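Local coordinates for Mgp-operon protein 3 (Mycoplasma pneumoniae, PDB 6RJ1) that probably serves as an extracellular, membrane-anchored adhesin through which the mycoplasma attaches to host cells, at residues L28-A33 with Y114-K119; H37-L42 with S59-V64; L82-Q87 with S108-S113; M366-P371 with I447-H452. One frame throughout, in Å; residues are numbered along the deposited sequence.

Contact 1: L28-A33 with Y114-K119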
loop_
_atom_site.group_PDB
_atom_site.type_symbol
_atom_site.label_atom_id
_atom_site.label_comp_id
_atom_site.label_asym_id
_atom_site.label_seq_id
_atom_site.Cartn_x
_atom_site.Cartn_y
_atom_site.Cartn_z
ATOM N N LEU A 28 14.984 -2.616 -27.890
ATOM C CA LEU A 28 14.189 -3.834 -27.897
ATOM C C LEU A 28 12.716 -3.547 -27.578
ATOM O O LEU A 28 12.419 -3.082 -26.478
ATOM C CB LEU A 28 14.815 -4.833 -26.893
ATOM C CG LEU A 28 13.993 -6.053 -26.455
ATOM C CD1 LEU A 28 14.199 -7.225 -27.389
ATOM C CD2 LEU A 28 14.327 -6.439 -25.034
ATOM N N ASP A 29 11.796 -3.842 -28.534
ATOM C CA ASP A 29 10.356 -3.705 -28.308
ATOM C C ASP A 29 9.929 -5.009 -27.669
ATOM O O ASP A 29 9.683 -6.003 -28.356
ATOM C CB ASP A 29 9.557 -3.427 -29.595
ATOM C CG ASP A 29 8.073 -3.099 -29.387
ATOM O OD1 ASP A 29 7.475 -3.589 -28.390
ATOM O OD2 ASP A 29 7.511 -2.360 -30.217
ATOM N N VAL A 30 9.900 -4.996 -26.337
ATOM C CA VAL A 30 9.601 -6.112 -25.450
ATOM C C VAL A 30 8.309 -6.862 -25.859
ATOM O O VAL A 30 8.321 -8.094 -25.924
ATOM C CB VAL A 30 9.598 -5.586 -23.990
ATOM C CG1 VAL A 30 8.933 -6.545 -23.023
ATOM C CG2 VAL A 30 11.014 -5.264 -23.527
ATOM N N VAL A 31 7.235 -6.120 -26.195
ATOM C CA VAL A 31 5.933 -6.675 -26.585
ATOM C C VAL A 31 6.004 -7.361 -27.974
ATOM O O VAL A 31 5.552 -8.507 -28.099
ATOM C CB VAL A 31 4.806 -5.612 -26.456
ATOM C CG1 VAL A 31 3.487 -6.094 -27.055
ATOM C CG2 VAL A 31 4.607 -5.219 -25.000
ATOM N N ARG A 32 6.571 -6.676 -28.985
ATOM C CA ARG A 32 6.741 -7.205 -30.341
ATOM C C ARG A 32 7.655 -8.442 -30.344
ATOM O O ARG A 32 7.315 -9.445 -30.975
ATOM C CB ARG A 32 7.315 -6.125 -31.276
ATOM C CG ARG A 32 6.362 -5.677 -32.376
ATOM C CD ARG A 32 5.836 -4.275 -32.132
ATOM N NE ARG A 32 5.000 -3.804 -33.235
ATOM C CZ ARG A 32 4.599 -2.546 -33.398
ATOM N NH1 ARG A 32 4.974 -1.605 -32.539
ATOM N NH2 ARG A 32 3.838 -2.215 -34.432
ATOM N N ALA A 33 8.800 -8.367 -29.619
ATOM C CA ALA A 33 9.808 -9.441 -29.522
ATOM C C ALA A 33 9.290 -10.700 -28.842
ATOM O O ALA A 33 9.723 -11.795 -29.197
ATOM C CB ALA A 33 11.053 -8.942 -28.806
ATOM N N TYR A 114 2.382 -11.422 -18.193
ATOM C CA TYR A 114 3.530 -12.301 -18.390
ATOM C C TYR A 114 4.809 -11.722 -17.848
ATOM O O TYR A 114 4.990 -10.503 -17.814
ATOM C CB TYR A 114 3.739 -12.615 -19.884
ATOM C CG TYR A 114 2.749 -13.598 -20.453
ATOM C CD1 TYR A 114 2.968 -14.972 -20.363
ATOM C CD2 TYR A 114 1.601 -13.161 -21.108
ATOM C CE1 TYR A 114 2.056 -15.885 -20.888
ATOM C CE2 TYR A 114 0.679 -14.063 -21.632
ATOM C CZ TYR A 114 0.909 -15.426 -21.522
ATOM O OH TYR A 114 -0.010 -16.312 -22.037
ATOM N N VAL A 115 5.704 -12.625 -17.442
ATOM C CA VAL A 115 7.072 -12.332 -17.054
ATOM C C VAL A 115 7.843 -12.855 -18.261
ATOM O O VAL A 115 7.691 -14.031 -18.618
ATOM C CB VAL A 115 7.511 -12.998 -15.723
ATOM C CG1 VAL A 115 9.028 -12.980 -15.572
ATOM C CG2 VAL A 115 6.851 -12.319 -14.535
ATOM N N LEU A 116 8.587 -11.969 -18.939
ATOM C CA LEU A 116 9.346 -12.325 -20.138
ATOM C C LEU A 116 10.821 -12.443 -19.820
ATOM O O LEU A 116 11.369 -11.592 -19.117
ATOM C CB LEU A 116 9.134 -11.299 -21.265
ATOM C CG LEU A 116 7.731 -10.738 -21.455
ATOM C CD1 LEU A 116 7.756 -9.576 -22.378
ATOM C CD2 LEU A 116 6.779 -11.780 -21.981
ATOM N N ILE A 117 11.462 -13.495 -20.346
ATOM C CA ILE A 117 12.883 -13.759 -20.157
ATOM C C ILE A 117 13.589 -13.585 -21.500
ATOM O O ILE A 117 13.165 -14.153 -22.517
ATOM C CB ILE A 117 13.129 -15.171 -19.546
ATOM C CG1 ILE A 117 12.257 -15.438 -18.283
ATOM C CG2 ILE A 117 14.618 -15.440 -19.276
ATOM C CD1 ILE A 117 12.446 -14.501 -17.028
ATOM N N PHE A 118 14.668 -12.790 -21.491
ATOM C CA PHE A 118 15.488 -12.503 -22.659
ATOM C C PHE A 118 16.929 -12.876 -22.375
ATOM O O PHE A 118 17.389 -12.748 -21.240
ATOM C CB PHE A 118 15.403 -11.013 -23.022
ATOM C CG PHE A 118 14.061 -10.548 -23.531
ATOM C CD1 PHE A 118 13.079 -10.101 -22.649
ATOM C CD2 PHE A 118 13.787 -10.521 -24.897
ATOM C CE1 PHE A 118 11.842 -9.658 -23.124
ATOM C CE2 PHE A 118 12.549 -10.073 -25.373
ATOM C CZ PHE A 118 11.586 -9.644 -24.484
ATOM N N LYS A 119 17.639 -13.338 -23.404
ATOM C CA LYS A 119 19.054 -13.692 -23.313
ATOM C C LYS A 119 19.850 -12.688 -24.125
ATOM O O LYS A 119 19.363 -12.234 -25.167
ATOM C CB LYS A 119 19.327 -15.141 -23.768
ATOM C CG LYS A 119 19.146 -15.476 -25.251
ATOM C CD LYS A 119 19.726 -16.854 -25.568
ATOM C CE LYS A 119 19.234 -17.396 -26.887
ATOM N NZ LYS A 119 17.807 -17.848 -26.826
#
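The ring of Phe118 is gripped by three residues of the 28-33 segment, each from its own direction. Leu28 reaches in from the opposite direction and lays CD2 over one face, 4.1 Å from the centroid of the Phe118 ring and 11° off its normal, a CH-pi contact; its other branch, CD1, reaches CE2 of Phe118 at 3.9 Å. A chi1 of 165° swings CG of Leu28 away from the main-chain nitrogen and carries both methyls to the ring. The rim is met by the helical turn: Ala33 CB lies 3.9 Å from Phe118 CE2, and the carbonyl O of Val30 lies in the ring plane, 3.9 Å from Phe118 CZ. Beside this, Val30 CG1 packs on Leu116 CD1, the two side chains crossing at a slant. No hydrogen bond links the segments. In contrast to this buried packing of Phe118, Leu116 and Val30, on the side facing away Asp29 is partly exposed and Arg32 exposed; there Asp29 N-caps helix 30-33, OD1 accepting from Arg32 N at 3.3 Å, above the carboxylate plane. The short helix rests on sheet strand 114-121, with strand 52-59 adding Leu53 and Ala55 beside Leu28 and Val30, and strand 28-29 pairing with strand 13-17 through Leu14.

Contact 2: H37-L42 with S59-V64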
loop_
_atom_site.group_PDB
_atom_site.type_symbol
_atom_site.label_atom_id
_atom_site.label_comp_id
_atom_site.label_asym_id
_atom_site.label_seq_id
_atom_site.Cartn_x
_atom_site.Cartn_y
_atom_site.Cartn_z
ATOM N N HIS A 37 0.308 -9.471 -28.172
ATOM C CA HIS A 37 -0.721 -8.583 -28.691
ATOM C C HIS A 37 -0.372 -7.095 -28.409
ATOM O O HIS A 37 0.153 -6.792 -27.326
ATOM C CB HIS A 37 -2.077 -8.955 -28.050
ATOM C CG HIS A 37 -3.242 -8.237 -28.656
ATOM N ND1 HIS A 37 -3.638 -6.989 -28.201
ATOM C CD2 HIS A 37 -4.011 -8.577 -29.716
ATOM C CE1 HIS A 37 -4.652 -6.630 -28.971
ATOM N NE2 HIS A 37 -4.917 -7.555 -29.891
ATOM N N PRO A 38 -0.691 -6.163 -29.356
ATOM C CA PRO A 38 -0.391 -4.732 -29.136
ATOM C C PRO A 38 -0.911 -4.095 -27.848
ATOM O O PRO A 38 -0.354 -3.080 -27.433
ATOM C CB PRO A 38 -1.012 -4.051 -30.356
ATOM C CG PRO A 38 -1.045 -5.090 -31.392
ATOM C CD PRO A 38 -1.294 -6.376 -30.689
ATOM N N SER A 39 -1.955 -4.668 -27.213
ATOM C CA SER A 39 -2.520 -4.147 -25.953
ATOM C C SER A 39 -1.581 -4.307 -24.750
ATOM O O SER A 39 -1.806 -3.672 -23.710
ATOM C CB SER A 39 -3.865 -4.793 -25.644
ATOM O OG SER A 39 -3.729 -6.189 -25.440
ATOM N N TYR A 40 -0.552 -5.169 -24.880
ATOM C CA TYR A 40 0.421 -5.377 -23.820
ATOM C C TYR A 40 1.283 -4.153 -23.619
ATOM O O TYR A 40 1.625 -3.456 -24.573
ATOM C CB TYR A 40 1.255 -6.636 -24.033
ATOM C CG TYR A 40 0.536 -7.900 -23.621
ATOM C CD1 TYR A 40 0.505 -8.306 -22.289
ATOM C CD2 TYR A 40 -0.103 -8.699 -24.564
ATOM C CE1 TYR A 40 -0.158 -9.469 -21.904
ATOM C CE2 TYR A 40 -0.760 -9.869 -24.194
ATOM C CZ TYR A 40 -0.785 -10.250 -22.861
ATOM O OH TYR A 40 -1.410 -11.417 -22.501
ATOM N N GLU A 41 1.578 -3.870 -22.355
ATOM C CA GLU A 41 2.312 -2.706 -21.900
ATOM C C GLU A 41 3.391 -3.156 -20.903
ATOM O O GLU A 41 3.098 -3.933 -19.988
ATOM C CB GLU A 41 1.301 -1.726 -21.266
ATOM C CG GLU A 41 1.875 -0.486 -20.598
ATOM C CD GLU A 41 1.142 -0.037 -19.338
ATOM O OE1 GLU A 41 0.673 1.124 -19.321
ATOM O OE2 GLU A 41 1.034 -0.832 -18.372
ATOM N N LEU A 42 4.645 -2.689 -21.109
ATOM C CA LEU A 42 5.768 -3.000 -20.227
ATOM C C LEU A 42 5.614 -2.187 -18.936
ATOM O O LEU A 42 5.531 -0.959 -18.994
ATOM C CB LEU A 42 7.105 -2.745 -20.941
ATOM C CG LEU A 42 8.371 -2.750 -20.079
ATOM C CD1 LEU A 42 8.664 -4.121 -19.512
ATOM C CD2 LEU A 42 9.559 -2.233 -20.861
ATOM N N SER A 59 -1.985 -6.441 -20.084
ATOM C CA SER A 59 -2.878 -5.919 -21.116
ATOM C C SER A 59 -4.150 -5.372 -20.499
ATOM O O SER A 59 -4.695 -5.985 -19.578
ATOM C CB SER A 59 -3.207 -7.003 -22.140
ATOM O OG SER A 59 -4.381 -6.715 -22.879
ATOM N N ALA A 60 -4.640 -4.230 -21.031
ATOM C CA ALA A 60 -5.881 -3.577 -20.591
ATOM C C ALA A 60 -7.115 -4.375 -21.069
ATOM O O ALA A 60 -8.258 -4.008 -20.777
ATOM C CB ALA A 60 -5.932 -2.155 -21.121
ATOM N N LEU A 61 -6.877 -5.462 -21.808
ATOM C CA LEU A 61 -7.936 -6.318 -22.310
ATOM C C LEU A 61 -8.179 -7.518 -21.411
ATOM O O LEU A 61 -9.073 -8.311 -21.706
ATOM C CB LEU A 61 -7.661 -6.759 -23.756
ATOM C CG LEU A 61 -7.845 -5.699 -24.838
ATOM C CD1 LEU A 61 -7.261 -6.173 -26.142
ATOM C CD2 LEU A 61 -9.305 -5.326 -25.026
ATOM N N VAL A 62 -7.403 -7.657 -20.313
ATOM C CA VAL A 62 -7.564 -8.758 -19.364
ATOM C C VAL A 62 -8.930 -8.639 -18.661
ATOM O O VAL A 62 -9.317 -7.538 -18.273
ATOM C CB VAL A 62 -6.362 -8.890 -18.379
ATOM C CG1 VAL A 62 -6.337 -7.780 -17.325
ATOM C CG2 VAL A 62 -6.330 -10.266 -17.726
ATOM N N ARG A 63 -9.684 -9.747 -18.575
ATOM C CA ARG A 63 -10.984 -9.771 -17.911
ATOM C C ARG A 63 -11.057 -10.939 -16.936
ATOM O O ARG A 63 -10.737 -12.066 -17.307
ATOM C CB ARG A 63 -12.153 -9.771 -18.922
ATOM C CG ARG A 63 -12.342 -8.441 -19.669
ATOM C CD ARG A 63 -12.611 -7.250 -18.754
ATOM N NE ARG A 63 -12.824 -6.008 -19.500
ATOM C CZ ARG A 63 -11.852 -5.222 -19.965
ATOM N NH1 ARG A 63 -10.578 -5.543 -19.773
ATOM N NH2 ARG A 63 -12.149 -4.110 -20.628
ATOM N N VAL A 64 -11.415 -10.654 -15.670
ATOM C CA VAL A 64 -11.490 -11.684 -14.631
ATOM C C VAL A 64 -12.925 -11.834 -14.114
ATOM O O VAL A 64 -13.648 -10.844 -13.995
ATOM C CB VAL A 64 -10.441 -11.470 -13.494
ATOM C CG1 VAL A 64 -10.486 -12.588 -12.459
ATOM C CG2 VAL A 64 -9.026 -11.344 -14.057
#
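Ser39 and Ser59 meet through their side-chain oxygens, OG to OG 2.7 Å, in a hydrogen bond whose donor could be either. Each oxygen has a second partner within its own segment: Ser39 OG shares a hydrogen bond of 2.9 Å with His37 ND1, the donor again undecided, whereas Ser59 OG accepts from Leu61 N at 3.0 Å. Ser39 OG is set between its own backbone N and carbonyl carbon (chi1 63°), from where it can face both the imidazole and the opposite serine. His37 ND1 also takes the N-H of Ser39 N at 3.0 Å, tilted 29° out of the ring plane. On the other segment the OG-to-amide bond two residues on makes an ST turn, enclosed in the type I turn from Ser59 to Val62, with which the chain leaves strand 52-59; a matching type I turn, His37 to Tyr40, leads into strand 40-48, so the serine pair joins two turns at the edge of the large mixed sheet. The Tyr40 ring turns one face to Ser59, whose CB stands over its centre, 3.9 Å from the centroid, while the Tyr40 OH is bonded to Ala112 O. Leu61 crosses His37 at about a right angle, its CD1 reaching His37 CE1 obliquely at 3.9 Å and touching Ser39 OG at 3.6 Å. Phe111, edge-to-face with His37, also packs on Ser59 and Leu61.

Contact 3: L82-Q87 with S108-S113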
loop_
_atom_site.group_PDB
_atom_site.type_symbol
_atom_site.label_atom_id
_atom_site.label_comp_id
_atom_site.label_asym_id
_atom_site.label_seq_id
_atom_site.Cartn_x
_atom_site.Cartn_y
_atom_site.Cartn_z
ATOM N N LEU A 82 -12.133 -18.354 -9.400
ATOM C CA LEU A 82 -11.431 -17.303 -10.124
ATOM C C LEU A 82 -10.993 -17.852 -11.484
ATOM O O LEU A 82 -10.405 -18.934 -11.559
ATOM C CB LEU A 82 -10.210 -16.867 -9.291
ATOM C CG LEU A 82 -10.202 -15.461 -8.680
ATOM C CD1 LEU A 82 -11.560 -15.053 -8.155
ATOM C CD2 LEU A 82 -9.177 -15.359 -7.577
ATOM N N SER A 83 -11.327 -17.128 -12.559
ATOM C CA SER A 83 -10.961 -17.492 -13.931
ATOM C C SER A 83 -10.933 -16.269 -14.834
ATOM O O SER A 83 -11.509 -15.232 -14.493
ATOM C CB SER A 83 -11.918 -18.531 -14.501
ATOM O OG SER A 83 -13.236 -18.017 -14.568
ATOM N N PHE A 84 -10.266 -16.392 -15.988
ATOM C CA PHE A 84 -10.218 -15.316 -16.960
ATOM C C PHE A 84 -11.463 -15.399 -17.847
ATOM O O PHE A 84 -11.815 -16.486 -18.315
ATOM C CB PHE A 84 -8.932 -15.375 -17.797
ATOM C CG PHE A 84 -7.639 -15.080 -17.065
ATOM C CD1 PHE A 84 -7.343 -13.790 -16.628
ATOM C CD2 PHE A 84 -6.693 -16.077 -16.865
ATOM C CE1 PHE A 84 -6.145 -13.518 -15.965
ATOM C CE2 PHE A 84 -5.487 -15.798 -16.210
ATOM C CZ PHE A 84 -5.226 -14.523 -15.758
ATOM N N ASP A 85 -12.153 -14.261 -18.029
ATOM C CA ASP A 85 -13.351 -14.146 -18.853
ATOM C C ASP A 85 -12.970 -13.814 -20.302
ATOM O O ASP A 85 -12.985 -12.645 -20.704
ATOM C CB ASP A 85 -14.332 -13.109 -18.270
ATOM C CG ASP A 85 -15.783 -13.365 -18.648
ATOM O OD1 ASP A 85 -16.108 -13.310 -19.861
ATOM O OD2 ASP A 85 -16.587 -13.652 -17.736
ATOM N N THR A 86 -12.629 -14.863 -21.075
ATOM C CA THR A 86 -12.233 -14.817 -22.487
ATOM C C THR A 86 -13.305 -14.134 -23.364
ATOM O O THR A 86 -12.954 -13.381 -24.277
ATOM C CB THR A 86 -11.848 -16.240 -22.946
ATOM O OG1 THR A 86 -10.661 -16.627 -22.250
ATOM C CG2 THR A 86 -11.601 -16.351 -24.455
ATOM N N GLN A 87 -14.596 -14.375 -23.055
ATOM C CA GLN A 87 -15.746 -13.797 -23.751
ATOM C C GLN A 87 -15.812 -12.272 -23.596
ATOM O O GLN A 87 -16.073 -11.575 -24.580
ATOM C CB GLN A 87 -17.051 -14.459 -23.284
ATOM C CG GLN A 87 -17.245 -15.872 -23.833
ATOM C CD GLN A 87 -18.505 -16.539 -23.328
ATOM O OE1 GLN A 87 -18.809 -16.543 -22.124
ATOM N NE2 GLN A 87 -19.258 -17.142 -24.241
ATOM N N SER A 108 -7.889 -16.618 -29.872
ATOM C CA SER A 108 -8.560 -16.536 -28.564
ATOM C C SER A 108 -7.518 -16.572 -27.443
ATOM O O SER A 108 -6.621 -17.430 -27.450
ATOM C CB SER A 108 -9.565 -17.673 -28.388
ATOM O OG SER A 108 -10.115 -17.684 -27.078
ATOM N N GLN A 109 -7.600 -15.589 -26.532
ATOM C CA GLN A 109 -6.660 -15.421 -25.425
ATOM C C GLN A 109 -7.304 -14.714 -24.253
ATOM O O GLN A 109 -8.236 -13.924 -24.430
ATOM C CB GLN A 109 -5.384 -14.671 -25.881
ATOM C CG GLN A 109 -5.651 -13.338 -26.579
ATOM C CD GLN A 109 -4.453 -12.752 -27.282
ATOM O OE1 GLN A 109 -3.441 -12.409 -26.663
ATOM N NE2 GLN A 109 -4.559 -12.596 -28.598
ATOM N N ASP A 110 -6.781 -14.999 -23.057
ATOM C CA ASP A 110 -7.199 -14.433 -21.778
ATOM C C ASP A 110 -6.539 -13.080 -21.455
ATOM O O ASP A 110 -6.968 -12.416 -20.511
ATOM C CB ASP A 110 -6.902 -15.434 -20.653
ATOM C CG ASP A 110 -5.532 -16.097 -20.695
ATOM O OD1 ASP A 110 -4.537 -15.394 -20.982
ATOM O OD2 ASP A 110 -5.461 -17.314 -20.449
ATOM N N PHE A 111 -5.482 -12.697 -22.220
ATOM C CA PHE A 111 -4.681 -11.474 -22.062
ATOM C C PHE A 111 -4.057 -11.363 -20.659
ATOM O O PHE A 111 -3.926 -10.265 -20.115
ATOM C CB PHE A 111 -5.452 -10.197 -22.454
ATOM C CG PHE A 111 -6.054 -10.202 -23.839
ATOM C CD1 PHE A 111 -7.330 -10.692 -24.054
ATOM C CD2 PHE A 111 -5.361 -9.666 -24.922
ATOM C CE1 PHE A 111 -7.897 -10.672 -25.330
ATOM C CE2 PHE A 111 -5.936 -9.638 -26.196
ATOM C CZ PHE A 111 -7.200 -10.136 -26.390
ATOM N N ALA A 112 -3.651 -12.516 -20.088
ATOM C CA ALA A 112 -3.005 -12.612 -18.779
ATOM C C ALA A 112 -1.654 -11.905 -18.802
ATOM O O ALA A 112 -1.037 -11.771 -19.860
ATOM C CB ALA A 112 -2.806 -14.071 -18.409
ATOM N N SER A 113 -1.185 -11.468 -17.636
ATOM C CA SER A 113 0.118 -10.834 -17.514
ATOM C C SER A 113 1.243 -11.862 -17.659
ATOM O O SER A 113 1.074 -13.036 -17.317
ATOM C CB SER A 113 0.227 -10.110 -16.186
ATOM O OG SER A 113 -0.779 -9.116 -16.087
#
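Apolar packing centres on Phe84, which touches Asp110 at its root and Ala112 at its far end. Phe84 CB meets Asp110 CB at 3.5 Å, and ring atom CZ of Phe84 lies 3.6 Å from Ala112 CB, both approaches being oblique to the ring. The Phe84 ring and the Asp110 carboxylate are inclined at 41° to each other, so the acid slants past the ring instead of stacking on it. Further out, Thr86 turns its methyl CG2 to Ser108, 3.3 Å from the Ser108 OG; CG2 is anti to the backbone N, which sends it across to the exposed Ser108 while OG1 lies nearer Asp110 CA. No hydrogen bond crosses between the segments. Asp110 OD1 accepts from Ala112 N at 3.1 Å, on the anti side of the carboxylate, forming an Asx turn in the loop before strand 114-121. Asp85, pointing away, N-caps helix 86-93 through Glu88 N. Among charged groups, Asp110 OD2 makes a salt bridge with Lys133 of strand 125-135, so the two carboxylate oxygens hold different parts of the fold. Phe84 also meets Tyr451 of helix 446-454 edge-to-face, and Val62 and Val64 pack against it.

Contact 4: M366-P371 with I447-H452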
loop_
_atom_site.group_PDB
_atom_site.type_symbol
_atom_site.label_atom_id
_atom_site.label_comp_id
_atom_site.label_asym_id
_atom_site.label_seq_id
_atom_site.Cartn_x
_atom_site.Cartn_y
_atom_site.Cartn_z
ATOM N N MET A 366 -3.101 5.160 -12.594
ATOM C CA MET A 366 -2.851 4.285 -11.438
ATOM C C MET A 366 -2.801 2.789 -11.838
ATOM O O MET A 366 -2.528 1.924 -10.989
ATOM C CB MET A 366 -3.958 4.459 -10.398
ATOM C CG MET A 366 -3.898 5.744 -9.663
ATOM S SD MET A 366 -5.402 5.955 -8.716
ATOM C CE MET A 366 -5.078 4.847 -7.368
ATOM N N GLY A 367 -3.110 2.507 -13.100
ATOM C CA GLY A 367 -3.124 1.152 -13.623
ATOM C C GLY A 367 -4.499 0.525 -13.576
ATOM O O GLY A 367 -4.625 -0.700 -13.661
ATOM N N VAL A 368 -5.537 1.357 -13.421
ATOM C CA VAL A 368 -6.921 0.900 -13.398
ATOM C C VAL A 368 -7.380 0.905 -14.859
ATOM O O VAL A 368 -7.076 1.856 -15.590
ATOM C CB VAL A 368 -7.796 1.784 -12.457
ATOM C CG1 VAL A 368 -9.285 1.552 -12.672
ATOM C CG2 VAL A 368 -7.431 1.557 -10.992
ATOM N N ILE A 369 -8.029 -0.181 -15.308
ATOM C CA ILE A 369 -8.537 -0.289 -16.682
ATOM C C ILE A 369 -9.736 0.655 -16.843
ATOM O O ILE A 369 -10.804 0.405 -16.275
ATOM C CB ILE A 369 -8.874 -1.758 -17.104
ATOM C CG1 ILE A 369 -7.658 -2.706 -16.945
ATOM C CG2 ILE A 369 -9.471 -1.811 -18.532
ATOM C CD1 ILE A 369 -8.023 -4.195 -16.860
ATOM N N VAL A 370 -9.530 1.760 -17.570
ATOM C CA VAL A 370 -10.575 2.737 -17.867
ATOM C C VAL A 370 -10.847 2.664 -19.380
ATOM O O VAL A 370 -10.122 3.286 -20.164
ATOM C CB VAL A 370 -10.266 4.177 -17.360
ATOM C CG1 VAL A 370 -11.423 5.128 -17.654
ATOM C CG2 VAL A 370 -9.948 4.181 -15.867
ATOM N N PRO A 371 -11.837 1.849 -19.813
ATOM C CA PRO A 371 -12.118 1.739 -21.262
ATOM C C PRO A 371 -12.459 3.079 -21.918
ATOM O O PRO A 371 -13.220 3.868 -21.362
ATOM C CB PRO A 371 -13.271 0.728 -21.334
ATOM C CG PRO A 371 -13.220 -0.009 -20.026
ATOM C CD PRO A 371 -12.762 1.010 -19.026
ATOM N N ILE A 447 -12.446 -7.472 -9.292
ATOM C CA ILE A 447 -11.539 -8.618 -9.416
ATOM C C ILE A 447 -10.583 -8.472 -10.621
ATOM O O ILE A 447 -9.408 -8.845 -10.509
ATOM C CB ILE A 447 -12.302 -9.977 -9.383
ATOM C CG1 ILE A 447 -11.343 -11.160 -9.118
ATOM C CG2 ILE A 447 -13.187 -10.215 -10.613
ATOM C CD1 ILE A 447 -10.690 -11.186 -7.743
ATOM N N THR A 448 -11.066 -7.895 -11.739
ATOM C CA THR A 448 -10.260 -7.637 -12.938
ATOM C C THR A 448 -9.229 -6.542 -12.611
ATOM O O THR A 448 -8.047 -6.690 -12.936
ATOM C CB THR A 448 -11.190 -7.227 -14.090
ATOM O OG1 THR A 448 -12.121 -8.276 -14.331
ATOM C CG2 THR A 448 -10.435 -6.880 -15.364
ATOM N N GLN A 449 -9.689 -5.452 -11.950
ATOM C CA GLN A 449 -8.856 -4.315 -11.552
ATOM C C GLN A 449 -7.792 -4.751 -10.584
ATOM O O GLN A 449 -6.670 -4.268 -10.681
ATOM C CB GLN A 449 -9.678 -3.170 -10.943
ATOM C CG GLN A 449 -10.825 -2.646 -11.804
ATOM C CD GLN A 449 -10.428 -1.863 -13.030
ATOM O OE1 GLN A 449 -9.257 -1.798 -13.436
ATOM N NE2 GLN A 449 -11.417 -1.240 -13.644
ATOM N N LEU A 450 -8.131 -5.679 -9.673
ATOM C CA LEU A 450 -7.180 -6.224 -8.712
ATOM C C LEU A 450 -6.141 -7.084 -9.436
ATOM O O LEU A 450 -4.965 -7.016 -9.079
ATOM C CB LEU A 450 -7.869 -7.010 -7.582
ATOM C CG LEU A 450 -8.722 -6.217 -6.593
ATOM C CD1 LEU A 450 -9.611 -7.139 -5.790
ATOM C CD2 LEU A 450 -7.878 -5.354 -5.686
ATOM N N TYR A 451 -6.544 -7.840 -10.482
ATOM C CA TYR A 451 -5.572 -8.627 -11.237
ATOM C C TYR A 451 -4.590 -7.726 -11.995
ATOM O O TYR A 451 -3.375 -7.895 -11.854
ATOM C CB TYR A 451 -6.225 -9.671 -12.168
ATOM C CG TYR A 451 -5.194 -10.441 -12.973
ATOM C CD1 TYR A 451 -4.483 -11.500 -12.406
ATOM C CD2 TYR A 451 -4.854 -10.049 -14.267
ATOM C CE1 TYR A 451 -3.487 -12.164 -13.116
ATOM C CE2 TYR A 451 -3.853 -10.702 -14.983
ATOM C CZ TYR A 451 -3.179 -11.762 -14.406
ATOM O OH TYR A 451 -2.209 -12.408 -15.122
ATOM N N HIS A 452 -5.124 -6.773 -12.790
ATOM C CA HIS A 452 -4.341 -5.823 -13.590
ATOM C C HIS A 452 -3.375 -4.989 -12.748
ATOM O O HIS A 452 -2.225 -4.827 -13.144
ATOM C CB HIS A 452 -5.267 -4.926 -14.415
ATOM C CG HIS A 452 -4.561 -4.164 -15.488
ATOM N ND1 HIS A 452 -4.210 -2.845 -15.315
ATOM C CD2 HIS A 452 -4.162 -4.566 -16.717
ATOM C CE1 HIS A 452 -3.621 -2.477 -16.440
ATOM N NE2 HIS A 452 -3.568 -3.483 -17.313
#
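Ile369 runs from the loop onto helix 446-454, and its atoms meet Gln449, His452 and Thr448 in turn. Its CB lies 3.7 Å from Gln449 OE1. CG1, placed anti to the carbonyl carbon (chi1 -56°), comes to rest over the centre of one face of the His452 ring, 3.8 Å from the centroid and 13° off the normal, a CH-pi contact. Beyond it the chain extends, and the terminal CD1 slides past the root of the imidazole, 3.7 Å from His452 CG, to end against the methyl CG2 of Thr448 at 3.9 Å. The branch CG2 faces Ala60 instead. The backbone is held too, by hydrogen bonds: the loop leaves helix 360-365 through a Schellman motif with Gly367 at positive phi, and His452 ND1 donates a hydrogen bond to Gly367 O at 2.7 Å, the oxygen lying in the plane of the imidazole. Bent at chi2 (-71°), Gln449 turns its amide along the backbone of Ile369 and meets both of its polar atoms. Ile369 N donates to Gln449 OE1 at 2.8 Å, on a lone pair, and Gln449 NE2 returns a nearly straight bond to Ile369 O at 3.2 Å. Val368 CG1 packs across this amide, its side chain about perpendicular to that of Gln449. These residues are buried; Thr448 OG1, for its part, accepts from Val64 N.

From the N terminus, residues 28-33 open the longest loop of the first three, which contact 1 closes on strand 114-121. Two smaller loops are nested inside it, one after the other: contact 2 closes 37-42 on 59-64, round strands 40-48 and 52-59, and contact 3 closes 82-87 on 108-113, round helix 86-93. Contact 4 follows in series, bringing helix 446-454 to the loop after helix 360-365. None cross along the chain. In space contact 2 touches the other three, meeting contact 1 where Val31 packs on His37 and contact 3 through the Arg63-Asp85 backbone bond, whereas contacts 1 and 4 do not touch. Tyr451 OH reaches Ser113 N, tying helix 446-454 to the start of strand 114-121.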